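Local atomic coordinates of cellulase (Soil metagenome, PDB entry 5I2U), a protein that probably hydrolyses the beta-1,4-glucosidic bonds of cellulose as a salt-tolerant family 5 glycoside hydrolase. Residues A[115-118]-A[119-123]; A[185-188]-A[189-192]; A[207-210]-A[211-214]. One frame throughout, in Å; residues are numbered along the deposited sequence.

In the fold
The chain is a closed barrel of eight parallel strands with helices outside, the TIM-barrel fold of this family. All three contacts are local turns that lead from a helix toward the next barrel strand. They therefore lie at the N-terminal ends of the strands, whereas the active site of a TIM barrel lies at the C-terminal ends. Contact 1 ends helix 104-120. Contact 2, whose centre is about 19 Å from that of contact 1, holds the magnesium ion. The side chain of Ile-119 in contact 1 is about 11 Å from this ion. Contact 3 follows at about 17 Å from contact 2, centre to centre. None of the three touches another.

Contact 1 of 3, residues A[115-118]-A[119-123]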
ATOM      1  N   ILE A 115      -1.711   8.578  10.043  1.00 36.89           N
ATOM      2  CA  ILE A 115      -0.320   9.017   9.807  1.00 34.07           C
ATOM      3  C   ILE A 115       0.359   9.324  11.135  1.00 33.85           C
ATOM      4  O   ILE A 115       1.445   8.820  11.409  1.00 33.18           O
ATOM      5  CB  ILE A 115      -0.243  10.252   8.876  1.00 34.27           C
ATOM      6  CG1 ILE A 115      -0.731   9.908   7.464  1.00 37.69           C
ATOM      7  CG2 ILE A 115       1.193  10.775   8.786  1.00 36.02           C
ATOM      8  CD1 ILE A 115      -1.179  11.109   6.655  1.00 37.46           C
ATOM      9  N   GLU A 116      -0.299  10.143  11.954  1.00 35.35           N
ATOM     10  CA  GLU A 116       0.218  10.481  13.279  1.00 36.89           C
ATOM     11  C   GLU A 116       0.470   9.231  14.112  1.00 31.05           C
ATOM     12  O   GLU A 116       1.536   9.092  14.703  1.00 34.72           O
ATOM     13  CB  GLU A 116      -0.726  11.431  14.018  1.00 41.70           C
ATOM     14  CG  GLU A 116      -0.626  12.888  13.573  1.00 49.13           C
ATOM     15  CD  GLU A 116      -1.689  13.768  14.215  1.00 54.75           C
ATOM     16  OE1 GLU A 116      -2.520  13.252  15.012  1.00 62.10           O
ATOM     17  OE2 GLU A 116      -1.698  14.984  13.921  1.00 58.94           O
ATOM     18  N   SER A 117      -0.486   8.315  14.138  1.00 28.17           N
ATOM     19  CA  SER A 117      -0.350   7.101  14.947  1.00 31.38           C
ATOM     20  C   SER A 117       0.813   6.201  14.478  1.00 32.50           C
ATOM     21  O   SER A 117       1.493   5.580  15.299  1.00 31.34           O
ATOM     22  CB  SER A 117      -1.670   6.322  14.983  1.00 29.40           C
ATOM     23  OG  SER A 117      -1.566   5.166  15.805  1.00 31.59           O
ATOM     24  N   ALA A 118       1.034   6.138  13.165  1.00 35.41           N
ATOM     25  CA  ALA A 118       2.188   5.421  12.619  1.00 36.61           C
ATOM     26  C   ALA A 118       3.524   6.059  13.061  1.00 37.91           C
ATOM     27  O   ALA A 118       4.500   5.355  13.327  1.00 32.22           O
ATOM     28  CB  ALA A 118       2.100   5.377  11.101  1.00 36.18           C
ATOM     29  N   ILE A 119       3.559   7.391  13.130  1.00 38.96           N
ATOM     30  CA  ILE A 119       4.708   8.097  13.710  1.00 42.49           C
ATOM     31  C   ILE A 119       4.835   7.708  15.188  1.00 41.13           C
ATOM     32  O   ILE A 119       5.894   7.253  15.626  1.00 41.47           O
ATOM     33  CB  ILE A 119       4.623   9.644  13.510  1.00 43.29           C
ATOM     34  CG1 ILE A 119       4.867   9.997  12.039  1.00 40.66           C
ATOM     35  CG2 ILE A 119       5.637  10.376  14.392  1.00 42.64           C
ATOM     36  CD1 ILE A 119       4.391  11.374  11.635  1.00 41.22           C
ATOM     37  N   GLU A 120       3.744   7.868  15.928  1.00 39.50           N
ATOM     38  CA  GLU A 120       3.725   7.588  17.368  1.00 39.10           C
ATOM     39  C   GLU A 120       4.167   6.175  17.731  1.00 36.68           C
ATOM     40  O   GLU A 120       4.904   5.985  18.696  1.00 31.77           O
ATOM     41  CB  GLU A 120       2.326   7.845  17.936  1.00 43.71           C
ATOM     42  CG  GLU A 120       1.965   9.320  18.009  1.00 46.89           C
ATOM     43  CD  GLU A 120       0.487   9.547  18.272  1.00 50.68           C
ATOM     44  OE1 GLU A 120      -0.172   8.670  18.893  1.00 47.75           O
ATOM     45  OE2 GLU A 120      -0.006  10.617  17.856  1.00 49.23           O
ATOM     46  N   ASN A 121       3.718   5.192  16.951  1.00 38.37           N
ATOM     47  CA  ASN A 121       4.010   3.776  17.231  1.00 36.75           C
ATOM     48  C   ASN A 121       5.206   3.200  16.478  1.00 34.73           C
ATOM     49  O   ASN A 121       5.416   2.003  16.508  1.00 39.76           O
ATOM     50  CB  ASN A 121       2.754   2.938  17.002  1.00 36.71           C
ATOM     51  CG  ASN A 121       1.647   3.280  17.987  1.00 37.27           C
ATOM     52  OD1 ASN A 121       1.729   2.927  19.166  1.00 39.63           O
ATOM     53  ND2 ASN A 121       0.606   3.974  17.516  1.00 37.94           N
ATOM     54  N   GLY A 122       5.971   4.045  15.792  1.00 34.84           N
ATOM     55  CA  GLY A 122       7.225   3.627  15.177  1.00 33.68           C
ATOM     56  C   GLY A 122       7.108   2.716  13.960  1.00 36.63           C
ATOM     57  O   GLY A 122       7.966   1.848  13.749  1.00 37.62           O
ATOM     58  N   ILE A 123       6.069   2.905  13.141  1.00 33.90           N
ATOM     59  CA  ILE A 123       5.908   2.112  11.915  1.00 31.23           C
ATOM     60  C   ILE A 123       5.765   2.994  10.672  1.00 32.10           C
ATOM     61  O   ILE A 123       5.492   4.196  10.771  1.00 28.41           O
ATOM     62  CB  ILE A 123       4.736   1.105  12.008  1.00 30.23           C
ATOM     63  CG1 ILE A 123       3.398   1.819  12.228  1.00 31.84           C
ATOM     64  CG2 ILE A 123       4.981   0.096  13.132  1.00 28.39           C
ATOM     65  CD1 ILE A 123       2.203   1.007  11.765  1.00 29.68           C
TER
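Ser-117 O is held twice by one residue, Asn-121. The backbone N of Asn-121 donates to Ser-117 O at 2.8 Å, the usual bond from a residue to the one four before it. The side-chain ND2 of Asn-121 donates to the same Ser-117 O at 2.9 Å, with a bent N-H...O angle of 139°. The two donors come from opposite faces of the carbonyl plane, and ND2 stands above that plane. The side chain reaches this place because CG lies beside the backbone N (chi1 -65°), which folds the amide back along the helix. With an alanine here the ND2 donor is gone, and Ser-117 O would probably keep only the backbone N of this residue as a partner across the turn.

Glu-120 N donates to Glu-116 O at 2.8 Å. The extended carboxylate arms of Glu-116 and Glu-120 lie on the same side of the helix. Their like charges are probably offset by Lys-73, which forms a salt bridge with each. Ser-117 OG is hydrogen-bonded to Lys-73 O.

On the inner side, Ala-118 CB is 4.0 Å from Ile-123 CG1, and both side chains pack on Val-88 of a barrel strand. Ala-118 O accepts from Ile-123 N at 2.9 Å, in the carbonyl plane. Gly-122 N donates to Ile-119 O at 3.2 Å. Gly-122 has positive phi (71°), which favours glycine. These two bonds and the glycine form a Schellman motif, which here ends the helix of a beta-alpha-beta unit and turns the chain into strand 124-130.

Contact 2 of 3, residues A[185-188]-A[189-192]; sequences AIDP and DNII. With MG (magnesium ion), chain H.
Asp-187 and Asp-189 turn their carboxylates to one magnesium ion by different torsions. Asp-187 has CG opposite its backbone N (chi1 -173°). Asp-189 has CG between its backbone N and carbonyl carbon (chi1 62°), which brings OD1 to the ion beside Asp-187 OD1. Asn-190, next in the chain, brings in its amide oxygen.

Each of the three gives one oxygen. Asp-187 OD1 is 2.1 Å from the magnesium, and Asn-190 OD1 is also 2.1 Å from it. Asp-189 OD1 completes the set. The two carboxylate planes stand 66° apart, and their side chains cross at about a right angle. The metal bonds from the three oxygens are roughly perpendicular to one another, as on one face of an octahedron. Water 1 lies across the ion from Asp-187 OD1, and water 2, at 2.4 Å from the magnesium, lies across from Asn-190 OD1. Gly-151 O is the sixth ligand.

Several further bonds help hold the ligands in place. Asp-189 OD2 accepts from water 1 at 2.6 Å. Asn-190 N makes a weak bond of 3.4 Å to Asp-187 OD1. Beyond the segments, Asp-187 OD2 is hydrogen-bonded to Tyr-158 OH, and Asn-190 ND2 donates to Tyr-153 O and Val-156 O.

Asp-187 OD1 and Asp-189 OD1 are only 2.8 Å apart. Two acceptors this close would repel, and the shared cation probably pays for it. The all-oxygen, six-ligand shell suits magnesium and ties this turn to the loop that carries Gly-151.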
ATOM      1  N   ALA A 185      10.499  18.137  -4.997  1.00 37.02           N
ATOM      2  CA  ALA A 185      10.916  19.520  -4.733  1.00 37.78           C
ATOM      3  C   ALA A 185      10.838  19.860  -3.238  1.00 35.25           C
ATOM      4  O   ALA A 185      11.599  20.686  -2.766  1.00 38.80           O
ATOM      5  CB  ALA A 185      10.081  20.499  -5.559  1.00 37.13           C
ATOM      6  N   ILE A 186       9.922  19.213  -2.516  1.00 35.36           N
ATOM      7  CA  ILE A 186       9.715  19.414  -1.073  1.00 39.90           C
ATOM      8  C   ILE A 186      10.369  18.283  -0.250  1.00 39.67           C
ATOM      9  O   ILE A 186      10.994  18.533   0.783  1.00 33.00           O
ATOM     10  CB  ILE A 186       8.187  19.463  -0.741  1.00 43.90           C
ATOM     11  CG1 ILE A 186       7.451  20.472  -1.664  1.00 46.40           C
ATOM     12  CG2 ILE A 186       7.952  19.782   0.742  1.00 43.78           C
ATOM     13  CD1 ILE A 186       5.934  20.497  -1.551  1.00 47.06           C
ATOM     14  N   ASP A 187      10.154  17.039  -0.690  1.00 40.10           N
ATOM     15  CA  ASP A 187      10.625  15.844   0.002  1.00 40.12           C
ATOM     16  C   ASP A 187      11.561  15.073  -0.935  1.00 41.69           C
ATOM     17  O   ASP A 187      11.101  14.239  -1.736  1.00 35.86           O
ATOM     18  CB  ASP A 187       9.429  14.983   0.418  1.00 41.75           C
ATOM     19  CG  ASP A 187       9.820  13.814   1.301  1.00 46.75           C
ATOM     20  OD1 ASP A 187      11.026  13.620   1.589  1.00 49.44           O
ATOM     21  OD2 ASP A 187       8.913  13.087   1.749  1.00 45.51           O
ATOM     22  N   PRO A 188      12.876  15.355  -0.851  1.00 39.93           N
ATOM     23  CA  PRO A 188      13.789  14.775  -1.834  1.00 40.47           C
ATOM     24  C   PRO A 188      14.059  13.277  -1.664  1.00 38.11           C
ATOM     25  O   PRO A 188      14.428  12.637  -2.650  1.00 33.37           O
ATOM     26  CB  PRO A 188      15.081  15.580  -1.660  1.00 41.20           C
ATOM     27  CG  PRO A 188      14.995  16.201  -0.306  1.00 43.09           C
ATOM     28  CD  PRO A 188      13.577  16.143   0.179  1.00 41.38           C
ATOM     29  N   ASP A 189      13.842  12.723  -0.466  1.00 35.06           N
ATOM     30  CA  ASP A 189      14.323  11.352  -0.157  1.00 33.39           C
ATOM     31  C   ASP A 189      13.281  10.231   0.067  1.00 34.00           C
ATOM     32  O   ASP A 189      13.619   9.056  -0.170  1.00 31.91           O
ATOM     33  CB  ASP A 189      15.281  11.388   1.048  1.00 33.80           C
ATOM     34  CG  ASP A 189      14.619  11.896   2.303  1.00 32.45           C
ATOM     35  OD1 ASP A 189      13.593  12.598   2.203  1.00 27.98           O
ATOM     36  OD2 ASP A 189      15.124  11.620   3.400  1.00 33.56           O
ATOM     37  N   ASN A 190      12.059  10.558   0.515  1.00 29.30           N
ATOM     38  CA  ASN A 190      11.095   9.523   0.917  1.00 29.14           C
ATOM     39  C   ASN A 190      10.591   8.713  -0.268  1.00 31.08           C
ATOM     40  O   ASN A 190      10.587   9.191  -1.406  1.00 33.96           O
ATOM     41  CB  ASN A 190       9.899  10.097   1.685  1.00 28.39           C
ATOM     42  CG  ASN A 190      10.265  10.583   3.070  1.00 24.23           C
ATOM     43  OD1 ASN A 190      11.271  11.250   3.245  1.00 24.45           O
ATOM     44  ND2 ASN A 190       9.463  10.235   4.060  1.00 24.68           N
ATOM     45  N   ILE A 191      10.156   7.489   0.013  1.00 32.85           N
ATOM     46  CA  ILE A 191       9.787   6.548  -1.048  1.00 32.29           C
ATOM     47  C   ILE A 191       8.482   6.997  -1.702  1.00 31.93           C
ATOM     48  O   ILE A 191       7.572   7.462  -1.012  1.00 29.52           O
ATOM     49  CB  ILE A 191       9.592   5.084  -0.552  1.00 31.68           C
ATOM     50  CG1 ILE A 191      10.765   4.589   0.321  1.00 33.65           C
ATOM     51  CG2 ILE A 191       9.384   4.142  -1.745  1.00 30.51           C
ATOM     52  CD1 ILE A 191      12.132   4.585  -0.345  1.00 34.17           C
ATOM     53  N   ILE A 192       8.427   6.867  -3.031  1.00 33.99           N
ATOM     54  CA  ILE A 192       7.227   7.109  -3.814  1.00 33.33           C
ATOM     55  C   ILE A 192       6.908   5.836  -4.565  1.00 35.13           C
ATOM     56  O   ILE A 192       7.753   5.340  -5.318  1.00 38.22           O
ATOM     57  CB  ILE A 192       7.401   8.234  -4.854  1.00 30.89           C
ATOM     58  CG1 ILE A 192       7.787   9.558  -4.172  1.00 33.50           C
ATOM     59  CG2 ILE A 192       6.097   8.404  -5.633  1.00 29.25           C
ATOM     60  CD1 ILE A 192       8.267  10.650  -5.120  1.00 32.91           C
TER
HETATM   61 MG    MG H 406      12.087  13.188   3.301  1.00 38.58          MG
HETATM   62  O   HOH W   1      13.316  12.728   4.877  1.00 21.18           O
HETATM   63  O   HOH W   2      12.649  15.441   3.867  1.00 40.50           O

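Contact 3 of 3, residues A[207-210]-A[211-214]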
ATOM      1  N   ALA A 207       8.790  -1.950 -17.538  1.00 50.88           N
ATOM      2  CA  ALA A 207      10.126  -2.488 -17.849  1.00 52.16           C
ATOM      3  C   ALA A 207      10.710  -1.901 -19.138  1.00 50.13           C
ATOM      4  O   ALA A 207      11.880  -1.523 -19.172  1.00 50.44           O
ATOM      5  CB  ALA A 207      10.079  -4.009 -17.933  1.00 53.04           C
ATOM      6  N   GLU A 208       9.863  -1.786 -20.163  1.00 52.05           N
ATOM      7  CA  GLU A 208      10.243  -1.227 -21.463  1.00 54.17           C
ATOM      8  C   GLU A 208      10.449   0.295 -21.489  1.00 53.76           C
ATOM      9  O   GLU A 208      11.250   0.782 -22.281  1.00 57.05           O
ATOM     10  CB  GLU A 208       9.211  -1.630 -22.523  1.00 58.85           C
ATOM     11  CG  GLU A 208       9.371  -3.069 -22.992  1.00 62.70           C
ATOM     12  CD  GLU A 208      10.606  -3.246 -23.862  1.00 68.59           C
ATOM     13  OE1 GLU A 208      10.642  -2.645 -24.964  1.00 63.92           O
ATOM     14  OE2 GLU A 208      11.541  -3.970 -23.440  1.00 62.84           O
ATOM     15  N   ASP A 209       9.747   1.025 -20.618  1.00 51.03           N
ATOM     16  CA  ASP A 209       9.751   2.490 -20.596  1.00 44.84           C
ATOM     17  C   ASP A 209       9.704   3.050 -19.141  1.00 44.39           C
ATOM     18  O   ASP A 209       8.722   3.690 -18.742  1.00 45.27           O
ATOM     19  CB  ASP A 209       8.548   2.971 -21.431  1.00 45.87           C
ATOM     20  CG  ASP A 209       8.474   4.489 -21.592  1.00 45.45           C
ATOM     21  OD1 ASP A 209       9.517   5.184 -21.551  1.00 44.47           O
ATOM     22  OD2 ASP A 209       7.349   4.983 -21.801  1.00 50.29           O
ATOM     23  N   PRO A 210      10.762   2.835 -18.349  1.00 40.58           N
ATOM     24  CA  PRO A 210      10.735   3.303 -16.955  1.00 41.26           C
ATOM     25  C   PRO A 210      10.947   4.797 -16.802  1.00 42.25           C
ATOM     26  O   PRO A 210      11.452   5.449 -17.713  1.00 47.28           O
ATOM     27  CB  PRO A 210      11.900   2.543 -16.309  1.00 42.03           C
ATOM     28  CG  PRO A 210      12.856   2.332 -17.427  1.00 44.25           C
ATOM     29  CD  PRO A 210      11.985   2.066 -18.637  1.00 45.85           C
ATOM     30  N   ILE A 211      10.608   5.315 -15.625  1.00 42.32           N
ATOM     31  CA  ILE A 211      10.885   6.706 -15.273  1.00 42.77           C
ATOM     32  C   ILE A 211      12.383   6.836 -14.960  1.00 44.55           C
ATOM     33  O   ILE A 211      12.925   6.073 -14.167  1.00 44.29           O
ATOM     34  CB  ILE A 211      10.060   7.171 -14.052  1.00 41.49           C
ATOM     35  CG1 ILE A 211       8.557   7.002 -14.322  1.00 43.27           C
ATOM     36  CG2 ILE A 211      10.342   8.633 -13.719  1.00 43.60           C
ATOM     37  CD1 ILE A 211       7.688   7.103 -13.087  1.00 43.68           C
ATOM     38  N   ARG A 212      13.032   7.828 -15.564  1.00 51.37           N
ATOM     39  CA  ARG A 212      14.482   7.992 -15.475  1.00 52.90           C
ATOM     40  C   ARG A 212      14.841   9.205 -14.637  1.00 56.77           C
ATOM     41  O   ARG A 212      13.995  10.076 -14.380  1.00 52.14           O
ATOM     42  CB  ARG A 212      15.060   8.132 -16.879  1.00 61.69           C
ATOM     43  CG  ARG A 212      14.893   6.871 -17.713  1.00 66.45           C
ATOM     44  CD  ARG A 212      15.120   7.111 -19.196  1.00 73.06           C
ATOM     45  NE  ARG A 212      15.156   5.841 -19.927  1.00 76.01           N
ATOM     46  CZ  ARG A 212      14.092   5.121 -20.296  1.00 80.74           C
ATOM     47  NH1 ARG A 212      12.842   5.520 -20.022  1.00 84.20           N
ATOM     48  NH2 ARG A 212      14.277   3.980 -20.955  1.00 79.27           N
ATOM     49  N   ASP A 213      16.103   9.242 -14.207  1.00 63.19           N
ATOM     50  CA  ASP A 213      16.664  10.339 -13.399  1.00 65.31           C
ATOM     51  C   ASP A 213      15.838  10.619 -12.136  1.00 57.76           C
ATOM     52  O   ASP A 213      15.565  11.768 -11.790  1.00 60.36           O
ATOM     53  CB  ASP A 213      16.805  11.607 -14.253  1.00 71.14           C
ATOM     54  CG  ASP A 213      17.593  11.364 -15.522  1.00 74.15           C
ATOM     55  OD1 ASP A 213      18.810  11.115 -15.418  1.00 68.35           O
ATOM     56  OD2 ASP A 213      16.995  11.416 -16.620  1.00 83.83           O
ATOM     57  N   VAL A 214      15.413   9.550 -11.476  1.00 51.15           N
ATOM     58  CA  VAL A 214      14.614   9.654 -10.255  1.00 49.74           C
ATOM     59  C   VAL A 214      15.129   8.619  -9.257  1.00 44.32           C
ATOM     60  O   VAL A 214      15.497   7.512  -9.644  1.00 41.83           O
ATOM     61  CB  VAL A 214      13.080   9.535 -10.541  1.00 52.27           C
ATOM     62  CG1 VAL A 214      12.630  10.645 -11.486  1.00 51.83           C
ATOM     63  CG2 VAL A 214      12.686   8.200 -11.167  1.00 52.00           C
TER
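Asp-209 is the first residue of the turn to meet Arg-212. It is also the first to leave helical geometry after helix 203-208. Its CG is anti to the backbone N (chi1 -176°), which sends the carboxylate out to the edge of the arginine. Asp-209 OD1 lies 3.7 Å from Arg-212 NH1, near the plane of the guanidinium. This is a long salt bridge. The carboxylate and guanidinium planes are 37° apart, so the two groups do not meet flat and in line. The stronger partner of Asp-209 OD1 is Lys-173 on helix 169-186. The backbone Asp-209 O accepts from Trp-169 NE1.

Pro-210 follows and meets Arg-212 with its ring and its carbonyl oxygen. The arginine chain is extended from CG to NE and runs back over the proline. Pro-210 CG sits 3.8 Å above one face of the guanidinium, offset toward its rim. Pro-210 CD is 3.8 Å from Arg-212 NH2. Pro-210 O is 2.7 Å from Arg-212 NH1, but the angle is too poor for a hydrogen bond. The closeness still places a partly negative oxygen beside the cation.

Beyond Pro-210, the side chain of Ile-211 is buried against helix 169-186, and its N donates to Tyr-219 OH. Arg-212 itself is exposed and also touches a crystal neighbour, which may influence its pose.

The chemistry is that of a weak surface pairing. Within this turn Arg-212 is probably held by the proline ring, the carboxylate of Asp-209 and the partly negative Pro-210 O rather than by a hydrogen bond. The charge of Asp-209 is probably balanced mainly by Lys-173, with Arg-212 adding a longer-range attraction.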